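Local coordinates for major pilin backbone protein T-antigen, T13 (PDB 6BBT) that probably forms the shaft of the Streptococcus pyogenes pilus as its major subunit, with an internal isopeptide crosslink in each of its two domains, at residues 13-18 against 29-34; 61-66 against 78-83; 159-164 against 211-216; 232-237 against 271-276. One frame throughout, in Å; residues are numbered along the deposited sequence.

Contact 1: residues 13-18 against 29-34; sequences ITKSMI and TTFTFT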
loop_
_atom_site.group_PDB
_atom_site.type_symbol
_atom_site.label_atom_id
_atom_site.label_comp_id
_atom_site.label_asym_id
_atom_site.label_seq_id
_atom_site.Cartn_x
_atom_site.Cartn_y
_atom_site.Cartn_z
ATOM N N ILE A 13 -17.051 6.660 -7.247
ATOM C CA ILE A 13 -15.982 5.667 -7.240
ATOM C C ILE A 13 -15.786 5.202 -5.789
ATOM O O ILE A 13 -15.733 6.032 -4.867
ATOM C CB ILE A 13 -14.623 6.238 -7.727
ATOM C CG1 ILE A 13 -14.736 6.973 -9.074
ATOM C CG2 ILE A 13 -13.572 5.129 -7.800
ATOM C CD1 ILE A 13 -15.145 6.103 -10.255
ATOM N N THR A 14 -15.689 3.894 -5.588
ATOM C CA THR A 14 -15.358 3.334 -4.287
ATOM C C THR A 14 -14.003 2.669 -4.387
ATOM O O THR A 14 -13.705 1.989 -5.357
ATOM C CB THR A 14 -16.414 2.317 -3.821
ATOM O OG1 THR A 14 -17.629 3.011 -3.551
ATOM C CG2 THR A 14 -15.982 1.594 -2.502
ATOM N N LYS A 15 -13.178 2.888 -3.377
ATOM C CA LYS A 15 -11.919 2.200 -3.246
ATOM C C LYS A 15 -11.980 1.398 -1.970
ATOM O O LYS A 15 -12.282 1.953 -0.925
ATOM C CB LYS A 15 -10.779 3.205 -3.155
ATOM C CG LYS A 15 -9.417 2.592 -2.898
ATOM C CD LYS A 15 -8.979 1.639 -3.996
ATOM C CE LYS A 15 -7.621 1.029 -3.694
ATOM N NZ LYS A 15 -7.093 0.173 -4.787
ATOM N N SER A 16 -11.683 0.114 -2.059
ATOM C CA SER A 16 -11.541 -0.737 -0.882
ATOM C C SER A 16 -10.112 -1.229 -0.816
ATOM O O SER A 16 -9.588 -1.759 -1.795
ATOM C CB SER A 16 -12.492 -1.925 -0.941
ATOM O OG SER A 16 -13.830 -1.461 -0.962
ATOM N N MET A 17 -9.470 -1.011 0.328
ATOM C CA MET A 17 -8.177 -1.610 0.604
ATOM C C MET A 17 -8.451 -2.854 1.445
ATOM O O MET A 17 -9.156 -2.763 2.445
ATOM C CB MET A 17 -7.279 -0.651 1.389
ATOM C CG MET A 17 -5.896 -1.209 1.684
ATOM S SD MET A 17 -4.882 -1.232 0.201
ATOM C CE MET A 17 -3.872 0.245 0.438
ATOM N N ILE A 18 -7.909 -3.993 1.031
ATOM C CA ILE A 18 -8.017 -5.225 1.803
ATOM C C ILE A 18 -7.204 -4.982 3.085
ATOM O O ILE A 18 -6.004 -4.699 3.020
ATOM C CB ILE A 18 -7.470 -6.448 1.041
ATOM C CG1 ILE A 18 -8.270 -6.703 -0.257
ATOM C CG2 ILE A 18 -7.440 -7.705 1.927
ATOM C CD1 ILE A 18 -9.769 -6.866 -0.067
ATOM N N THR A 29 -0.526 6.666 1.391
ATOM C CA THR A 29 -0.431 6.695 -0.069
ATOM C C THR A 29 -1.736 7.179 -0.692
ATOM O O THR A 29 -2.740 7.354 0.010
ATOM C CB THR A 29 -0.043 5.301 -0.629
ATOM O OG1 THR A 29 0.394 5.418 -1.991
ATOM C CG2 THR A 29 -1.204 4.322 -0.527
ATOM N N THR A 30 -1.715 7.420 -1.999
ATOM C CA THR A 30 -2.943 7.822 -2.701
ATOM C C THR A 30 -3.184 6.827 -3.803
ATOM O O THR A 30 -2.256 6.166 -4.267
ATOM C CB THR A 30 -2.857 9.235 -3.304
ATOM O OG1 THR A 30 -1.786 9.261 -4.243
ATOM C CG2 THR A 30 -2.599 10.254 -2.218
ATOM N N PHE A 31 -4.438 6.681 -4.179
ATOM C CA PHE A 31 -4.797 5.980 -5.404
ATOM C C PHE A 31 -5.470 6.977 -6.330
ATOM O O PHE A 31 -6.270 7.789 -5.893
ATOM C CB PHE A 31 -5.727 4.802 -5.114
ATOM C CG PHE A 31 -5.073 3.739 -4.312
ATOM C CD1 PHE A 31 -4.371 2.725 -4.939
ATOM C CD2 PHE A 31 -5.073 3.798 -2.935
ATOM C CE1 PHE A 31 -3.729 1.750 -4.209
ATOM C CE2 PHE A 31 -4.419 2.823 -2.183
ATOM C CZ PHE A 31 -3.744 1.798 -2.826
ATOM N N THR A 32 -5.145 6.889 -7.614
ATOM C CA THR A 32 -5.632 7.814 -8.604
ATOM C C THR A 32 -6.448 7.054 -9.636
ATOM O O THR A 32 -6.005 6.045 -10.169
ATOM C CB THR A 32 -4.455 8.539 -9.265
ATOM O OG1 THR A 32 -3.842 9.373 -8.288
ATOM C CG2 THR A 32 -4.913 9.420 -10.439
ATOM N N PHE A 33 -7.648 7.555 -9.899
ATOM C CA PHE A 33 -8.498 7.007 -10.937
ATOM C C PHE A 33 -8.505 7.992 -12.107
ATOM O O PHE A 33 -8.475 9.209 -11.904
ATOM C CB PHE A 33 -9.888 6.767 -10.375
ATOM C CG PHE A 33 -9.842 6.166 -9.020
ATOM C CD1 PHE A 33 -9.433 4.861 -8.867
ATOM C CD2 PHE A 33 -10.045 6.947 -7.893
ATOM C CE1 PHE A 33 -9.303 4.307 -7.602
ATOM C CE2 PHE A 33 -9.942 6.394 -6.624
ATOM C CZ PHE A 33 -9.562 5.072 -6.488
ATOM N N THR A 34 -8.503 7.441 -13.313
ATOM C CA THR A 34 -8.438 8.210 -14.538
ATOM C C THR A 34 -9.681 7.898 -15.341
ATOM O O THR A 34 -10.117 6.751 -15.406
ATOM C CB THR A 34 -7.227 7.814 -15.392
ATOM O OG1 THR A 34 -6.051 7.842 -14.591
ATOM C CG2 THR A 34 -7.045 8.792 -16.540
#

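Contact 2: residues 61-66 against 78-83; sequences TKAIVS and KTSNFN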
loop_
_atom_site.group_PDB
_atom_site.type_symbol
_atom_site.label_atom_id
_atom_site.label_comp_id
_atom_site.label_asym_id
_atom_site.label_seq_id
_atom_site.Cartn_x
_atom_site.Cartn_y
_atom_site.Cartn_z
ATOM N N THR A 61 -10.274 15.013 -15.162
ATOM C CA THR A 61 -10.099 13.629 -15.600
ATOM C C THR A 61 -9.401 12.710 -14.572
ATOM O O THR A 61 -9.147 11.549 -14.873
ATOM C CB THR A 61 -9.342 13.574 -16.938
ATOM O OG1 THR A 61 -8.076 14.215 -16.800
ATOM C CG2 THR A 61 -10.157 14.264 -18.047
ATOM N N LYS A 62 -9.092 13.250 -13.389
ATOM C CA LYS A 62 -8.457 12.522 -12.278
ATOM C C LYS A 62 -9.322 12.656 -11.025
ATOM O O LYS A 62 -9.815 13.742 -10.713
ATOM C CB LYS A 62 -7.074 13.087 -11.957
ATOM C CG LYS A 62 -6.116 13.225 -13.129
ATOM C CD LYS A 62 -5.697 11.887 -13.695
ATOM C CE LYS A 62 -4.483 12.062 -14.594
ATOM N NZ LYS A 62 -4.060 10.805 -15.268
ATOM N N ALA A 63 -9.514 11.535 -10.323
ATOM C CA ALA A 63 -10.085 11.515 -8.985
ATOM C C ALA A 63 -9.107 10.747 -8.061
ATOM O O ALA A 63 -8.420 9.817 -8.505
ATOM C CB ALA A 63 -11.441 10.851 -9.011
ATOM N N ILE A 64 -9.010 11.163 -6.803
ATOM C CA ILE A 64 -8.027 10.573 -5.893
ATOM C C ILE A 64 -8.644 10.239 -4.541
ATOM O O ILE A 64 -9.582 10.903 -4.098
ATOM C CB ILE A 64 -6.786 11.489 -5.684
ATOM C CG1 ILE A 64 -7.149 12.758 -4.904
ATOM C CG2 ILE A 64 -6.158 11.868 -7.023
ATOM C CD1 ILE A 64 -5.946 13.632 -4.582
ATOM N N VAL A 65 -8.125 9.193 -3.901
ATOM C CA VAL A 65 -8.439 8.908 -2.495
ATOM C C VAL A 65 -7.082 8.737 -1.816
ATOM O O VAL A 65 -6.098 8.375 -2.468
ATOM C CB VAL A 65 -9.317 7.642 -2.255
ATOM C CG1 VAL A 65 -10.720 7.793 -2.826
ATOM C CG2 VAL A 65 -8.647 6.381 -2.774
ATOM N N SER A 66 -7.059 8.998 -0.515
ATOM C CA SER A 66 -5.827 9.010 0.259
ATOM C C SER A 66 -5.979 8.107 1.441
ATOM O O SER A 66 -7.029 8.127 2.091
ATOM C CB SER A 66 -5.552 10.423 0.776
ATOM O OG SER A 66 -5.369 11.274 -0.327
ATOM N N LYS A 78 -12.801 4.045 0.875
ATOM C CA LYS A 78 -12.845 5.469 0.596
ATOM C C LYS A 78 -13.729 5.688 -0.630
ATOM O O LYS A 78 -13.949 4.765 -1.410
ATOM C CB LYS A 78 -11.477 6.023 0.243
ATOM C CG LYS A 78 -10.359 5.734 1.194
ATOM C CD LYS A 78 -10.396 6.615 2.398
ATOM C CE LYS A 78 -9.274 6.188 3.310
ATOM N NZ LYS A 78 -9.093 7.107 4.439
ATOM N N THR A 79 -14.200 6.913 -0.801
ATOM C CA THR A 79 -15.010 7.269 -1.966
ATOM C C THR A 79 -14.531 8.544 -2.613
ATOM O O THR A 79 -14.010 9.436 -1.954
ATOM C CB THR A 79 -16.497 7.424 -1.592
ATOM O OG1 THR A 79 -16.649 8.550 -0.722
ATOM C CG2 THR A 79 -17.009 6.180 -0.897
ATOM N N SER A 80 -14.680 8.610 -3.927
ATOM C CA SER A 80 -14.481 9.841 -4.669
ATOM C C SER A 80 -15.530 9.879 -5.778
ATOM O O SER A 80 -16.481 9.073 -5.784
ATOM C CB SER A 80 -13.058 9.890 -5.248
ATOM O OG SER A 80 -12.775 11.189 -5.744
ATOM N N ASN A 81 -15.381 10.801 -6.714
ATOM C CA ASN A 81 -16.277 10.820 -7.868
ATOM C C ASN A 81 -15.670 11.543 -9.050
ATOM O O ASN A 81 -14.656 12.212 -8.929
ATOM C CB ASN A 81 -17.633 11.439 -7.485
ATOM C CG ASN A 81 -17.528 12.905 -7.144
ATOM O OD1 ASN A 81 -17.486 13.757 -8.027
ATOM N ND2 ASN A 81 -17.476 13.209 -5.859
ATOM N N PHE A 82 -16.293 11.365 -10.206
ATOM C CA PHE A 82 -16.071 12.236 -11.342
ATOM C C PHE A 82 -17.332 13.049 -11.528
ATOM O O PHE A 82 -18.440 12.565 -11.287
ATOM C CB PHE A 82 -15.797 11.425 -12.583
ATOM C CG PHE A 82 -14.497 10.707 -12.555
ATOM C CD1 PHE A 82 -13.315 11.379 -12.845
ATOM C CD2 PHE A 82 -14.451 9.351 -12.276
ATOM C CE1 PHE A 82 -12.111 10.703 -12.855
ATOM C CE2 PHE A 82 -13.254 8.670 -12.284
ATOM C CZ PHE A 82 -12.082 9.347 -12.573
ATOM N N ASN A 83 -17.161 14.287 -11.965
ATOM C CA ASN A 83 -18.275 15.185 -12.095
ATOM C C ASN A 83 -18.452 15.608 -13.546
ATOM O O ASN A 83 -17.580 16.271 -14.111
ATOM C CB ASN A 83 -18.055 16.384 -11.200
ATOM C CG ASN A 83 -19.238 17.315 -11.188
ATOM O OD1 ASN A 83 -20.338 16.951 -11.612
ATOM N ND2 ASN A 83 -19.015 18.531 -10.720
HETATM O O HOH W 1 -12.736 14.146 -10.191
HETATM O O HOH W 2 -10.530 13.706 -6.117
#

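Contact 3: residues 159-164 against 211-216; sequences LKIEKQ and YKFTLH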
loop_
_atom_site.group_PDB
_atom_site.type_symbol
_atom_site.label_atom_id
_atom_site.label_comp_id
_atom_site.label_asym_id
_atom_site.label_seq_id
_atom_site.Cartn_x
_atom_site.Cartn_y
_atom_site.Cartn_z
ATOM N N LEU A 159 11.196 -9.570 10.086
ATOM C CA LEU A 159 12.599 -9.603 10.401
ATOM C C LEU A 159 12.787 -10.374 11.704
ATOM O O LEU A 159 12.204 -10.028 12.713
ATOM C CB LEU A 159 13.144 -8.181 10.557
ATOM C CG LEU A 159 14.598 -8.046 11.031
ATOM C CD1 LEU A 159 15.538 -8.713 10.048
ATOM C CD2 LEU A 159 14.978 -6.591 11.215
ATOM N N LYS A 160 13.593 -11.425 11.664
ATOM C CA LYS A 160 13.998 -12.139 12.854
ATOM C C LYS A 160 15.477 -11.837 13.096
ATOM O O LYS A 160 16.278 -11.787 12.141
ATOM C CB LYS A 160 13.761 -13.629 12.661
ATOM C CG LYS A 160 14.248 -14.498 13.809
ATOM C CD LYS A 160 13.787 -15.923 13.628
ATOM C CE LYS A 160 14.519 -16.858 14.569
ATOM N NZ LYS A 160 13.913 -18.223 14.484
ATOM N N ILE A 161 15.824 -11.614 14.362
ATOM C CA ILE A 161 17.183 -11.345 14.772
ATOM C C ILE A 161 17.529 -12.367 15.844
ATOM O O ILE A 161 16.843 -12.454 16.867
ATOM C CB ILE A 161 17.359 -9.912 15.312
ATOM C CG1 ILE A 161 17.000 -8.880 14.234
ATOM C CG2 ILE A 161 18.795 -9.668 15.785
ATOM C CD1 ILE A 161 16.882 -7.463 14.748
ATOM N N GLU A 162 18.584 -13.141 15.601
ATOM C CA GLU A 162 19.049 -14.136 16.558
ATOM C C GLU A 162 20.503 -13.928 16.930
ATOM O O GLU A 162 21.309 -13.513 16.095
ATOM C CB GLU A 162 18.887 -15.522 15.974
ATOM C CG GLU A 162 18.992 -16.608 17.025
ATOM C CD GLU A 162 19.072 -17.982 16.432
ATOM O OE1 GLU A 162 18.377 -18.222 15.419
ATOM O OE2 GLU A 162 19.826 -18.809 16.993
ATOM N N LYS A 163 20.831 -14.264 18.180
ATOM C CA LYS A 163 22.199 -14.217 18.685
ATOM C C LYS A 163 22.782 -15.632 18.752
ATOM O O LYS A 163 22.141 -16.552 19.269
ATOM C CB LYS A 163 22.219 -13.571 20.072
ATOM C CG LYS A 163 23.595 -13.452 20.728
ATOM C CD LYS A 163 24.492 -12.415 20.064
ATOM C CE LYS A 163 25.947 -12.656 20.418
ATOM N NZ LYS A 163 26.893 -11.655 19.864
ATOM N N GLN A 164 23.997 -15.791 18.227
ATOM C CA GLN A 164 24.785 -17.002 18.449
ATOM C C GLN A 164 26.151 -16.668 19.015
ATOM O O GLN A 164 26.762 -15.656 18.648
ATOM C CB GLN A 164 24.886 -17.839 17.175
ATOM C CG GLN A 164 23.922 -19.014 17.212
ATOM C CD GLN A 164 23.547 -19.520 15.846
ATOM O OE1 GLN A 164 24.319 -19.413 14.892
ATOM N NE2 GLN A 164 22.346 -20.083 15.740
ATOM N N TYR A 211 15.292 1.489 19.589
ATOM C CA TYR A 211 14.641 0.462 20.380
ATOM C C TYR A 211 15.736 -0.470 20.897
ATOM O O TYR A 211 16.407 -1.138 20.109
ATOM C CB TYR A 211 13.614 -0.318 19.542
ATOM C CG TYR A 211 12.831 -1.310 20.370
ATOM C CD1 TYR A 211 13.289 -2.593 20.557
ATOM C CD2 TYR A 211 11.635 -0.940 20.989
ATOM C CE1 TYR A 211 12.595 -3.500 21.352
ATOM C CE2 TYR A 211 10.929 -1.843 21.778
ATOM C CZ TYR A 211 11.422 -3.117 21.961
ATOM O OH TYR A 211 10.731 -4.010 22.732
ATOM N N LYS A 212 15.925 -0.504 22.214
ATOM C CA LYS A 212 17.008 -1.279 22.831
ATOM C C LYS A 212 16.458 -2.574 23.394
ATOM O O LYS A 212 15.365 -2.595 23.964
ATOM C CB LYS A 212 17.733 -0.455 23.908
ATOM C CG LYS A 212 18.721 0.566 23.323
ATOM C CD LYS A 212 19.305 1.485 24.394
ATOM C CE LYS A 212 20.178 2.612 23.815
ATOM N NZ LYS A 212 21.302 2.101 22.966
ATOM N N PHE A 213 17.191 -3.663 23.191
ATOM C CA PHE A 213 16.829 -4.970 23.729
ATOM C C PHE A 213 18.092 -5.814 23.917
ATOM O O PHE A 213 19.177 -5.439 23.452
ATOM C CB PHE A 213 15.835 -5.684 22.800
ATOM C CG PHE A 213 16.400 -6.020 21.448
ATOM C CD1 PHE A 213 16.357 -5.095 20.413
ATOM C CD2 PHE A 213 16.996 -7.262 21.210
ATOM C CE1 PHE A 213 16.891 -5.394 19.173
ATOM C CE2 PHE A 213 17.527 -7.564 19.966
ATOM C CZ PHE A 213 17.479 -6.631 18.951
ATOM N N THR A 214 17.944 -6.948 24.593
ATOM C CA THR A 214 19.065 -7.854 24.816
ATOM C C THR A 214 18.761 -9.222 24.287
ATOM O O THR A 214 17.602 -9.618 24.214
ATOM C CB THR A 214 19.426 -7.966 26.318
ATOM O OG1 THR A 214 18.386 -8.671 27.009
ATOM C CG2 THR A 214 19.606 -6.598 26.945
ATOM N N LEU A 215 19.814 -9.943 23.894
ATOM C CA LEU A 215 19.725 -11.360 23.564
ATOM C C LEU A 215 20.921 -12.100 24.150
ATOM O O LEU A 215 22.032 -11.563 24.179
ATOM C CB LEU A 215 19.719 -11.580 22.040
ATOM C CG LEU A 215 18.598 -10.943 21.220
ATOM C CD1 LEU A 215 18.924 -11.078 19.737
ATOM C CD2 LEU A 215 17.252 -11.596 21.546
ATOM N N HIS A 216 20.696 -13.337 24.591
ATOM C CA HIS A 216 21.803 -14.263 24.917
ATOM C C HIS A 216 21.862 -15.333 23.836
ATOM O O HIS A 216 21.033 -15.340 22.930
ATOM C CB HIS A 216 21.660 -14.872 26.328
ATOM C CG HIS A 216 20.326 -15.489 26.595
ATOM N ND1 HIS A 216 19.923 -16.672 26.011
ATOM C CD2 HIS A 216 19.294 -15.077 27.366
ATOM C CE1 HIS A 216 18.697 -16.964 26.412
ATOM N NE2 HIS A 216 18.292 -16.011 27.235
#

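Contact 4: residues 232-237 against 271-276; sequences YKLTED and DEIVVT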
loop_
_atom_site.group_PDB
_atom_site.type_symbol
_atom_site.label_atom_id
_atom_site.label_comp_id
_atom_site.label_asym_id
_atom_site.label_seq_id
_atom_site.Cartn_x
_atom_site.Cartn_y
_atom_site.Cartn_z
ATOM N N TYR A 232 16.003 -0.031 8.112
ATOM C CA TYR A 232 16.363 -0.212 9.512
ATOM C C TYR A 232 17.869 -0.326 9.683
ATOM O O TYR A 232 18.580 -0.653 8.742
ATOM C CB TYR A 232 15.693 -1.457 10.104
ATOM C CG TYR A 232 16.098 -2.771 9.474
ATOM C CD1 TYR A 232 17.224 -3.469 9.917
ATOM C CD2 TYR A 232 15.355 -3.325 8.426
ATOM C CE1 TYR A 232 17.596 -4.683 9.344
ATOM C CE2 TYR A 232 15.720 -4.532 7.850
ATOM C CZ TYR A 232 16.842 -5.201 8.307
ATOM O OH TYR A 232 17.200 -6.407 7.741
ATOM N N LYS A 233 18.346 -0.063 10.891
ATOM C CA LYS A 233 19.700 -0.422 11.223
ATOM C C LYS A 233 19.771 -1.068 12.601
ATOM O O LYS A 233 19.032 -0.697 13.525
ATOM C CB LYS A 233 20.657 0.749 11.076
ATOM C CG LYS A 233 20.456 1.872 12.033
ATOM C CD LYS A 233 21.598 2.884 11.947
ATOM C CE LYS A 233 21.491 3.764 10.715
ATOM N NZ LYS A 233 22.176 5.077 10.930
ATOM N N LEU A 234 20.636 -2.070 12.692
ATOM C CA LEU A 234 20.835 -2.843 13.911
ATOM C C LEU A 234 22.279 -2.673 14.325
ATOM O O LEU A 234 23.175 -2.789 13.503
ATOM C CB LEU A 234 20.542 -4.319 13.664
ATOM C CG LEU A 234 20.727 -5.256 14.869
ATOM C CD1 LEU A 234 19.708 -4.951 15.958
ATOM C CD2 LEU A 234 20.650 -6.710 14.421
ATOM N N THR A 235 22.502 -2.379 15.596
ATOM C CA THR A 235 23.844 -2.375 16.156
ATOM C C THR A 235 23.869 -3.234 17.409
ATOM O O THR A 235 22.819 -3.559 17.972
ATOM C CB THR A 235 24.293 -0.958 16.529
ATOM O OG1 THR A 235 23.373 -0.411 17.461
ATOM C CG2 THR A 235 24.341 -0.061 15.331
ATOM N N GLU A 236 25.070 -3.620 17.816
ATOM C CA GLU A 236 25.284 -4.319 19.081
ATOM C C GLU A 236 26.371 -3.575 19.812
ATOM O O GLU A 236 27.397 -3.269 19.237
ATOM C CB GLU A 236 25.715 -5.782 18.861
ATOM C CG GLU A 236 25.691 -6.645 20.137
ATOM C CD GLU A 236 26.452 -7.963 19.994
ATOM O OE1 GLU A 236 25.819 -8.995 19.695
ATOM O OE2 GLU A 236 27.687 -7.971 20.182
ATOM N N ASP A 237 26.177 -3.303 21.090
ATOM C CA ASP A 237 27.253 -2.733 21.897
ATOM C C ASP A 237 28.490 -3.642 21.905
ATOM O O ASP A 237 28.373 -4.881 21.850
ATOM C CB ASP A 237 26.781 -2.479 23.324
ATOM C CG ASP A 237 25.718 -1.400 23.403
ATOM O OD1 ASP A 237 25.511 -0.691 22.406
ATOM O OD2 ASP A 237 25.097 -1.258 24.467
ATOM N N ASP A 271 13.316 -11.655 6.213
ATOM C CA ASP A 271 14.741 -11.481 6.580
ATOM C C ASP A 271 15.026 -12.243 7.894
ATOM O O ASP A 271 14.199 -12.236 8.821
ATOM C CB ASP A 271 15.101 -10.009 6.869
ATOM C CG ASP A 271 15.298 -9.126 5.619
ATOM O OD1 ASP A 271 15.270 -9.663 4.477
ATOM O OD2 ASP A 271 15.497 -7.855 5.841
ATOM N N GLU A 272 16.193 -12.871 7.975
ATOM C CA GLU A 272 16.753 -13.277 9.258
ATOM C C GLU A 272 18.199 -12.832 9.366
ATOM O O GLU A 272 19.020 -13.119 8.481
ATOM C CB GLU A 272 16.647 -14.776 9.514
ATOM C CG GLU A 272 17.041 -15.099 10.957
ATOM C CD GLU A 272 17.038 -16.572 11.310
ATOM O OE1 GLU A 272 16.676 -17.399 10.441
ATOM O OE2 GLU A 272 17.400 -16.879 12.478
ATOM N N ILE A 273 18.489 -12.117 10.448
ATOM C CA ILE A 273 19.829 -11.698 10.784
ATOM C C ILE A 273 20.316 -12.575 11.924
ATOM O O ILE A 273 19.627 -12.718 12.934
ATOM C CB ILE A 273 19.896 -10.206 11.181
ATOM C CG1 ILE A 273 19.588 -9.320 9.959
ATOM C CG2 ILE A 273 21.272 -9.853 11.736
ATOM C CD1 ILE A 273 19.534 -7.832 10.253
ATOM N N VAL A 274 21.493 -13.172 11.745
ATOM C CA VAL A 274 22.145 -13.957 12.788
ATOM C C VAL A 274 23.389 -13.182 13.146
ATOM O O VAL A 274 24.244 -12.946 12.289
ATOM C CB VAL A 274 22.505 -15.386 12.321
ATOM C CG1 VAL A 274 23.201 -16.149 13.444
ATOM C CG2 VAL A 274 21.261 -16.139 11.872
ATOM N N VAL A 275 23.457 -12.731 14.396
ATOM C CA VAL A 275 24.600 -11.990 14.898
ATOM C C VAL A 275 25.443 -12.955 15.713
ATOM O O VAL A 275 24.959 -13.513 16.694
ATOM C CB VAL A 275 24.146 -10.833 15.800
ATOM C CG1 VAL A 275 25.343 -10.051 16.333
ATOM C CG2 VAL A 275 23.175 -9.926 15.042
ATOM N N THR A 276 26.693 -13.145 15.308
ATOM C CA THR A 276 27.593 -14.117 15.937
ATOM C C THR A 276 28.621 -13.382 16.762
ATOM O O THR A 276 29.348 -12.536 16.237
ATOM C CB THR A 276 28.274 -14.991 14.889
ATOM O OG1 THR A 276 27.264 -15.762 14.239
ATOM C CG2 THR A 276 29.322 -15.959 15.534
#

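Contact 1: residues 13-18 against 29-34
Lys15 and Phe31 meet at the heart of this contact, the lysine chain crossing the ring at about a right angle. Lys15 CE sits 3.7 Å from the centroid of the Phe31 ring, almost straight above its centre, and NZ follows over the same face, 3.9 Å from that centroid. CG of Lys15 is anti to the backbone N (chi1 175°), and a bend at chi2 (61°) drops the rest of the chain onto the ring. Farther along, the CG2 methyl of Ile13 stands over one face of Phe33, 9° off the ring normal, while Lys15 CB reaches Phe33 CZ at 4.0 Å. The two strands belong to opposite sheets of a beta sandwich, their axes 9.8 Å apart and roughly antiparallel, so side chains alone fill the gap. NZ is joined covalently to CG of Asn152, which makes it an amide nitrogen, and it hydrogen-bonds to Glu101 OE1; this Lys-Asn isopeptide crosslink with a nearby acid is the hallmark of the Spy0128-like domain. Met17 touches closely but narrowly, its terminal methyl CE 3.6 Å from CZ at the Phe31 ring edge. The other face of strand 29-34 is more open to solvent: Thr30, Thr32 and Thr34 are partly exposed there, lying beside Ser66, Ile64 and Lys62 of the adjoining strand.

Contact 2: residues 61-66 against 78-83
Lys78 lies against Val65 and Ser66, and its contacts change from apolar to polar along its length. Lys78 CB packs on Val65 CG1 at 3.6 Å and CG remains beside the valine CB. The bend at chi2 (-78°) then turns the chain toward the neighbouring carbonyl, where Lys78 CD is 3.7 Å and Lys78 CE 3.2 Å from Ser66 O. NZ also lies near that oxygen, but its firm partner is the carboxylate of Asp71, with which it forms a salt bridge. At the other end, Phe82 turns one ring face to the Ala63 methyl, whose CB is 4.1 Å from the ring centroid and displaced toward the rim. The same Ala63 CB meets Ser80 OG at 3.5 Å. The strands run antiparallel, yet they are lateral strands of the two facing sheets of the sandwich: 62-67 pairs with 29-37, and 77-83 with 10-17. Two waters bridge the strands. One donates to both Lys62 O and Asn81 O, at 3.0 Å each; the other accepts from Ile64 N and makes a weak, longer link to Ser80 OG. Apolar packing, one aromatic face and bridging water thus hold the two sheet edges near each other, and water rather than backbone pairing links Lys62 O with Asn81 O, so the sheets meet here while remaining distinct.

Contact 3: residues 159-164 against 211-216
The Phe213 ring receives the Ile161 CD1 methyl obliquely, Ile161 CD1 to Phe213 CZ 4.3 Å, and has CG of its own strand neighbour Leu215 at its edge, in plane. The ring of Phe178, from the adjoining strand, lies nearly parallel to it. Phe213 CD1 in turn sits in plane at the edge of the Tyr211 ring. The imidazole of His216 starts out away from strand 159-164, and it is the backbone carbonyl of this residue that meets the partner: His216 O is 3.6 Å from Lys163 CB. Leu215 does more of the work. Leu215 CB rests on Lys163 CB at 3.8 Å, and the Leu215 CD1 methyl reaches over to Ile161, 3.8 Å from the backbone O and 4.2 Å from CG2, the two side chains crossing at about a right angle. The strands stand in different sheets of the second beta sandwich, 211-215 being an outermost strand of its four-stranded sheet. Their axes, 45° apart in direction, come within 8.1 Å, and the backbones are nearest at Lys163 and Leu215. CB and CG of Lys163 both stay beside the His216 carbonyl; past CG, a turn at chi2 (71°) carries the tip away into the core, where NZ is linked covalently to CG of Asn277, a second intramolecular isopeptide bond. Toward solvent, Gln164 NE2 makes a weak bond to Glu162 OE2, along the outer side of strand 159-164.

Contact 4: residues 232-237 against 271-276
Strands 232-236 and 271-276 face each other across the sandwich, their axes 10.1 Å apart at closest and 18° from parallel, with Leu234 opposite Ile273 and Glu236 opposite Val275. Tyr232 bridges the wider end. Its CG stands between the backbone N and the carbonyl carbon (chi1 63°), and the ring reaches over to donate a hydrogen bond from Tyr232 OH to Asp271 OD2 at 2.9 Å. OD2 is met on its anti side, the hydroxyl lying 32° out of the carboxylate plane. This bond gives the buried Asp271 carboxylate a polar partner. The Ile273 CD1 methyl comes up to the edge of the same ring, 3.8 Å from CE1 and 3.7 Å from OH of Tyr232. Next along, Leu234 CD2 touches two neighbours, Ile273 CG2 at 4.2 Å and Val275 CG2 at 4.1 Å. Glu236 follows, extended beyond CG, its OE1 3.6 Å from Val275 CG1. That oxygen also makes a weak hydrogen bond with NZ of Lys163, while OE2 bonds to Thr244 OG1, which places the acid beside the Lys163-Asn277 crosslink, as in related pilin domains. Strand 231-236 lies between 176-183 and the short strand 264-265 in one sheet; in the other, 271-279 runs between 148-166, whose Leu159 and Ile161 also enter this core, and 242-250.

In the fold
Contacts 1, 3 and 4 are buried sheet-to-sheet packing, whereas contact 2 is partly exposed and admits bridging water. The centres of contacts 1 and 2 lie about 8 Å apart in the first domain, joined by probable hydrogen bonds from Phe33 N to Ala63 O and between Lys15 O and Lys78 N, each 2.8 Å. Contacts 3 and 4 are coupled likewise in the second domain. Each pair includes an isopeptide lysine: in contact 1 it lies on an aromatic face, in contact 3 it packs against leucine. Contact 4 alone has a clear direct hydrogen bond across its segments. Strand 148-166 pairs with 10-17 beside contact 1 and supplies 159-164 of contact 3, running from one domain into the other.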